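Local coordinates for ABC transporter binding protein AcbH (Actinoplanes, PDB 3OO8), which binds beta-D-galactopyranose as the extracellular solute receptor of an ABC transporter, at residues Ala169-Met172 and Gln173-Leu177; Ala249-Glu253 and Asn254-Gly258. The protein carries 2 engineered substitutions. All coordinates share one frame; numbering follows the deposited sequence.

Contacts 1 and 2 are two helix ends, each closed by a Schellman motif, with Gly176 and Lys255 at the positive-phi position, and each leading into a strand. Their centres are 14 Å apart, and the strands that follow, 178-181 and 257-261, run parallel, with backbone hydrogen bonds joining Val178 to Gly258. The two ends also touch: Leu177 CD1 packs on Lys255 O at 3.4 Å, while Met172 SD lies 4.0 Å from Gly258 CA. Contact 2 is the nearer to the sugar site, though not part of it: the side chain of Leu252 is about 10 Å from that of Gln266, a galactose-binding residue, with no galactose bound in this model. Contact 1 lies away from the site.

Contact 1 (Ala169-Met172 and Gln173-Leu177); sequences ARKM and QSDGL
Met172 and Leu177 close the C-terminal end of helix 162-174 in a Schellman motif. Before it, regular helical bonds run from Gln173 N to Ala169 O, from Ser174 N to Arg170 O and from Asp175 N to Lys171 O. Gly176 then leaves the helix with a positive phi of 78°, and the chain wraps back on the last turn: Leu177 N donates to Met172 O at 2.8 Å, and inside this loop Gly176 N donates to Gln173 O, also at 2.8 Å. The turn delivers the chain into strand 178-181.

Asp175 turns its side chain back alongside the last turn, CG 3.3 Å from Lys171 O. Its OD2 is hydrogen-bonded to Tyr156 OH and also accepts a hydrogen bond from water 2. The chain of Lys171 runs out straight until a bend at its last torsion (chi4 71°) turns NZ toward water 2 rather than onto the Asp175 carboxylate. NZ stays 4.6 Å from Asp175 OD2, and the link between them passes through water 2, which NZ holds only weakly.

On another side of the turn, Ser174 keeps OG next to its own backbone nitrogen (chi1 -72°), where it shares water 1 with the Arg170 carbonyl. That carbonyl therefore accepts from both Ser174 N and the water. Arg170 itself sends NH1 to Tyr235 OH. The buried Met172 heads inward to Phe151 and Tyr156, and Leu177 slants across the start of its chain, with Leu177 CD2 4.1 Å from Met172 CG and Leu177 CB 3.4 Å from Met172 O.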
loop_
_atom_site.group_PDB
_atom_site.type_symbol
_atom_site.label_atom_id
_atom_site.label_comp_id
_atom_site.label_asym_id
_atom_site.label_seq_id
_atom_site.Cartn_x
_atom_site.Cartn_y
_atom_site.Cartn_z
ATOM N N ALA A 169 -8.148 -10.676 -21.803
ATOM C CA ALA A 169 -9.169 -11.301 -20.968
ATOM C C ALA A 169 -10.127 -12.096 -21.846
ATOM O O ALA A 169 -10.494 -13.222 -21.509
ATOM C CB ALA A 169 -9.934 -10.233 -20.185
ATOM N N ARG A 170 -10.513 -11.502 -22.971
ATOM C CA ARG A 170 -11.417 -12.167 -23.901
ATOM C C ARG A 170 -10.777 -13.407 -24.506
ATOM O O ARG A 170 -11.436 -14.451 -24.613
ATOM C CB ARG A 170 -11.961 -11.201 -24.956
ATOM C CG ARG A 170 -12.959 -10.212 -24.363
ATOM C CD ARG A 170 -13.580 -9.275 -25.403
ATOM N NE ARG A 170 -14.555 -9.940 -26.277
ATOM C CZ ARG A 170 -15.823 -10.208 -25.949
ATOM N NH1 ARG A 170 -16.307 -9.917 -24.736
ATOM N NH2 ARG A 170 -16.620 -10.797 -26.831
ATOM N N LYS A 171 -9.498 -13.309 -24.853
ATOM C CA LYS A 171 -8.750 -14.446 -25.410
ATOM C C LYS A 171 -8.684 -15.580 -24.375
ATOM O O LYS A 171 -8.871 -16.785 -24.698
ATOM C CB LYS A 171 -7.352 -13.993 -25.819
ATOM C CG LYS A 171 -6.479 -15.066 -26.467
ATOM C CD LYS A 171 -5.173 -14.451 -26.976
ATOM C CE LYS A 171 -4.117 -15.502 -27.343
ATOM N NZ LYS A 171 -4.493 -16.231 -28.581
ATOM N N MET A 172 -8.425 -15.206 -23.127
ATOM C CA MET A 172 -8.386 -16.172 -22.038
ATOM C C MET A 172 -9.708 -16.907 -21.868
ATOM O O MET A 172 -9.717 -18.118 -21.630
ATOM C CB MET A 172 -8.003 -15.508 -20.715
ATOM C CG MET A 172 -6.508 -15.334 -20.580
ATOM S SD MET A 172 -6.116 -14.263 -19.190
ATOM C CE MET A 172 -4.320 -14.099 -19.325
ATOM N N GLN A 173 -10.816 -16.178 -21.958
ATOM C CA GLN A 173 -12.123 -16.810 -21.853
ATOM C C GLN A 173 -12.327 -17.818 -22.975
ATOM O O GLN A 173 -12.777 -18.939 -22.719
ATOM C CB GLN A 173 -13.253 -15.774 -21.843
ATOM C CG GLN A 173 -13.471 -15.211 -20.457
ATOM C CD GLN A 173 -14.734 -14.372 -20.304
ATOM O OE1 GLN A 173 -15.278 -13.830 -21.275
ATOM N NE2 GLN A 173 -15.191 -14.242 -19.063
ATOM N N SER A 174 -12.013 -17.411 -24.204
ATOM C CA SER A 174 -12.085 -18.312 -25.376
ATOM C C SER A 174 -11.186 -19.532 -25.187
ATOM O O SER A 174 -11.511 -20.638 -25.645
ATOM C CB SER A 174 -11.711 -17.564 -26.657
ATOM O OG SER A 174 -12.764 -16.675 -27.008
ATOM N N ASP A 175 -10.061 -19.339 -24.501
ATOM C CA ASP A 175 -9.162 -20.441 -24.186
ATOM C C ASP A 175 -9.646 -21.281 -22.989
ATOM O O ASP A 175 -8.976 -22.236 -22.596
ATOM C CB ASP A 175 -7.735 -19.946 -23.927
ATOM C CG ASP A 175 -7.026 -19.427 -25.185
ATOM O OD1 ASP A 175 -7.502 -19.650 -26.329
ATOM O OD2 ASP A 175 -5.965 -18.772 -25.023
ATOM N N GLY A 176 -10.803 -20.947 -22.418
ATOM C CA GLY A 176 -11.331 -21.693 -21.278
ATOM C C GLY A 176 -10.695 -21.397 -19.929
ATOM O O GLY A 176 -10.698 -22.224 -19.026
ATOM N N LEU A 177 -10.157 -20.191 -19.759
ATOM C CA LEU A 177 -9.507 -19.847 -18.512
ATOM C C LEU A 177 -10.304 -18.721 -17.871
ATOM O O LEU A 177 -10.862 -17.898 -18.588
ATOM C CB LEU A 177 -8.102 -19.327 -18.862
ATOM C CG LEU A 177 -6.899 -19.556 -17.962
ATOM C CD1 LEU A 177 -6.643 -21.041 -17.769
ATOM C CD2 LEU A 177 -5.702 -18.894 -18.629
HETATM O O HOH W 1 -13.870 -14.111 -25.705
HETATM O O HOH W 2 -4.040 -19.165 -26.856
#

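Contact 2 (Ala249-Glu253 and Asn254-Gly258); sequences AKALE and NKQAG
Ala251 and Gln256 come together where helix 245-253 ends and its chain curls back, after Asn254 N has made the last regular helical bond, to Lys250 O. Gln256 N reaches Ala251 O at 2.8 Å, approaching nearly along the C=O axis. Ala257 N adds a longer bond of 3.2 Å to the same oxygen from above the carbonyl plane, so two donors grip one acceptor. Lys255, at a positive phi of 63°, is the C-prime residue of a Schellman motif, completed by Lys255 N to Leu252 O at 2.9 Å; the reversal carries the chain into strand 257-261. The methyl groups of Ala251 and Ala257 touch at their flanks, CB to CB 4.4 Å, while the amide NE2 of Gln256 rests 4.1 Å from Ala251 CB. Leu252 holds CG anti to its backbone nitrogen (chi1 175°) and brings CD1 to 3.5 Å from Ala257 O; the Leu252 side chain also packs on Phe145 and Val267. One turn of the helix is braced by a salt bridge from Lys250 NZ, on the syn side of Glu253 OE1 at 2.7 Å and 30° out of the carboxylate plane, and Glu253 OE2 accepts from Asn275 ND2 and Ser272 N.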
loop_
_atom_site.group_PDB
_atom_site.type_symbol
_atom_site.label_atom_id
_atom_site.label_comp_id
_atom_site.label_asym_id
_atom_site.label_seq_id
_atom_site.Cartn_x
_atom_site.Cartn_y
_atom_site.Cartn_z
ATOM N N ALA A 249 -5.847 -16.974 -5.097
ATOM C CA ALA A 249 -4.423 -17.102 -5.367
ATOM C C ALA A 249 -4.050 -18.546 -5.751
ATOM O O ALA A 249 -3.229 -18.758 -6.649
ATOM C CB ALA A 249 -3.614 -16.605 -4.165
ATOM N N LYS A 250 -4.714 -19.520 -5.125
ATOM C CA LYS A 250 -4.463 -20.937 -5.457
ATOM C C LYS A 250 -4.979 -21.230 -6.860
ATOM O O LYS A 250 -4.369 -22.010 -7.594
ATOM C CB LYS A 250 -5.068 -21.890 -4.421
ATOM C CG LYS A 250 -4.179 -22.162 -3.195
ATOM C CD LYS A 250 -2.764 -22.711 -3.548
ATOM C CE LYS A 250 -1.883 -22.933 -2.296
ATOM N NZ LYS A 250 -0.375 -22.875 -2.541
ATOM N N ALA A 251 -6.083 -20.597 -7.258
ATOM C CA ALA A 251 -6.590 -20.770 -8.623
ATOM C C ALA A 251 -5.569 -20.308 -9.667
ATOM O O ALA A 251 -5.369 -20.975 -10.693
ATOM C CB ALA A 251 -7.944 -20.078 -8.828
ATOM N N LEU A 252 -4.929 -19.157 -9.419
ATOM C CA LEU A 252 -3.882 -18.668 -10.304
ATOM C C LEU A 252 -2.704 -19.657 -10.303
ATOM O O LEU A 252 -2.229 -20.070 -11.369
ATOM C CB LEU A 252 -3.382 -17.284 -9.827
ATOM C CG LEU A 252 -2.190 -16.751 -10.634
ATOM C CD1 LEU A 252 -2.631 -16.437 -12.071
ATOM C CD2 LEU A 252 -1.583 -15.492 -9.950
ATOM N N GLU A 253 -2.274 -20.065 -9.108
ATOM C CA GLU A 253 -1.139 -20.962 -8.958
ATOM C C GLU A 253 -1.369 -22.303 -9.662
ATOM O O GLU A 253 -0.441 -22.870 -10.258
ATOM C CB GLU A 253 -0.825 -21.198 -7.488
ATOM C CG GLU A 253 0.506 -21.875 -7.278
ATOM C CD GLU A 253 0.870 -22.135 -5.826
ATOM O OE1 GLU A 253 0.174 -21.702 -4.876
ATOM O OE2 GLU A 253 1.916 -22.763 -5.637
ATOM N N ASN A 254 -2.603 -22.781 -9.581
ATOM C CA ASN A 254 -2.999 -24.069 -10.194
ATOM C C ASN A 254 -3.336 -23.913 -11.677
ATOM O O ASN A 254 -3.821 -24.843 -12.325
ATOM C CB ASN A 254 -4.177 -24.685 -9.420
ATOM C CG ASN A 254 -3.753 -25.305 -8.092
ATOM O OD1 ASN A 254 -2.621 -25.760 -7.944
ATOM N ND2 ASN A 254 -4.658 -25.327 -7.124
ATOM N N LYS A 255 -3.082 -22.719 -12.214
ATOM C CA LYS A 255 -3.339 -22.411 -13.612
ATOM C C LYS A 255 -4.806 -22.479 -14.064
ATOM O O LYS A 255 -5.098 -22.653 -15.242
ATOM C CB LYS A 255 -2.387 -23.169 -14.540
ATOM C CG LYS A 255 -0.924 -23.047 -14.186
ATOM C CD LYS A 255 -0.110 -23.860 -15.172
ATOM C CE LYS A 255 1.328 -23.967 -14.733
ATOM N NZ LYS A 255 2.104 -24.735 -15.747
ATOM N N GLN A 256 -5.722 -22.301 -13.119
ATOM C CA GLN A 256 -7.140 -22.271 -13.411
ATOM C C GLN A 256 -7.582 -20.852 -13.756
ATOM O O GLN A 256 -8.627 -20.652 -14.355
ATOM C CB GLN A 256 -7.919 -22.849 -12.226
ATOM C CG GLN A 256 -7.734 -24.378 -12.113
ATOM C CD GLN A 256 -7.914 -24.933 -10.697
ATOM O OE1 GLN A 256 -7.727 -26.136 -10.471
ATOM N NE2 GLN A 256 -8.250 -24.068 -9.744
ATOM N N ALA A 257 -6.757 -19.873 -13.392
ATOM C CA ALA A 257 -7.028 -18.476 -13.735
ATOM C C ALA A 257 -5.772 -17.922 -14.417
ATOM O O ALA A 257 -4.668 -18.367 -14.115
ATOM C CB ALA A 257 -7.339 -17.672 -12.470
ATOM N N GLY A 258 -5.956 -16.954 -15.312
ATOM C CA GLY A 258 -4.840 -16.356 -16.041
ATOM C C GLY A 258 -4.082 -15.244 -15.320
ATOM O O GLY A 258 -2.878 -15.064 -15.553
#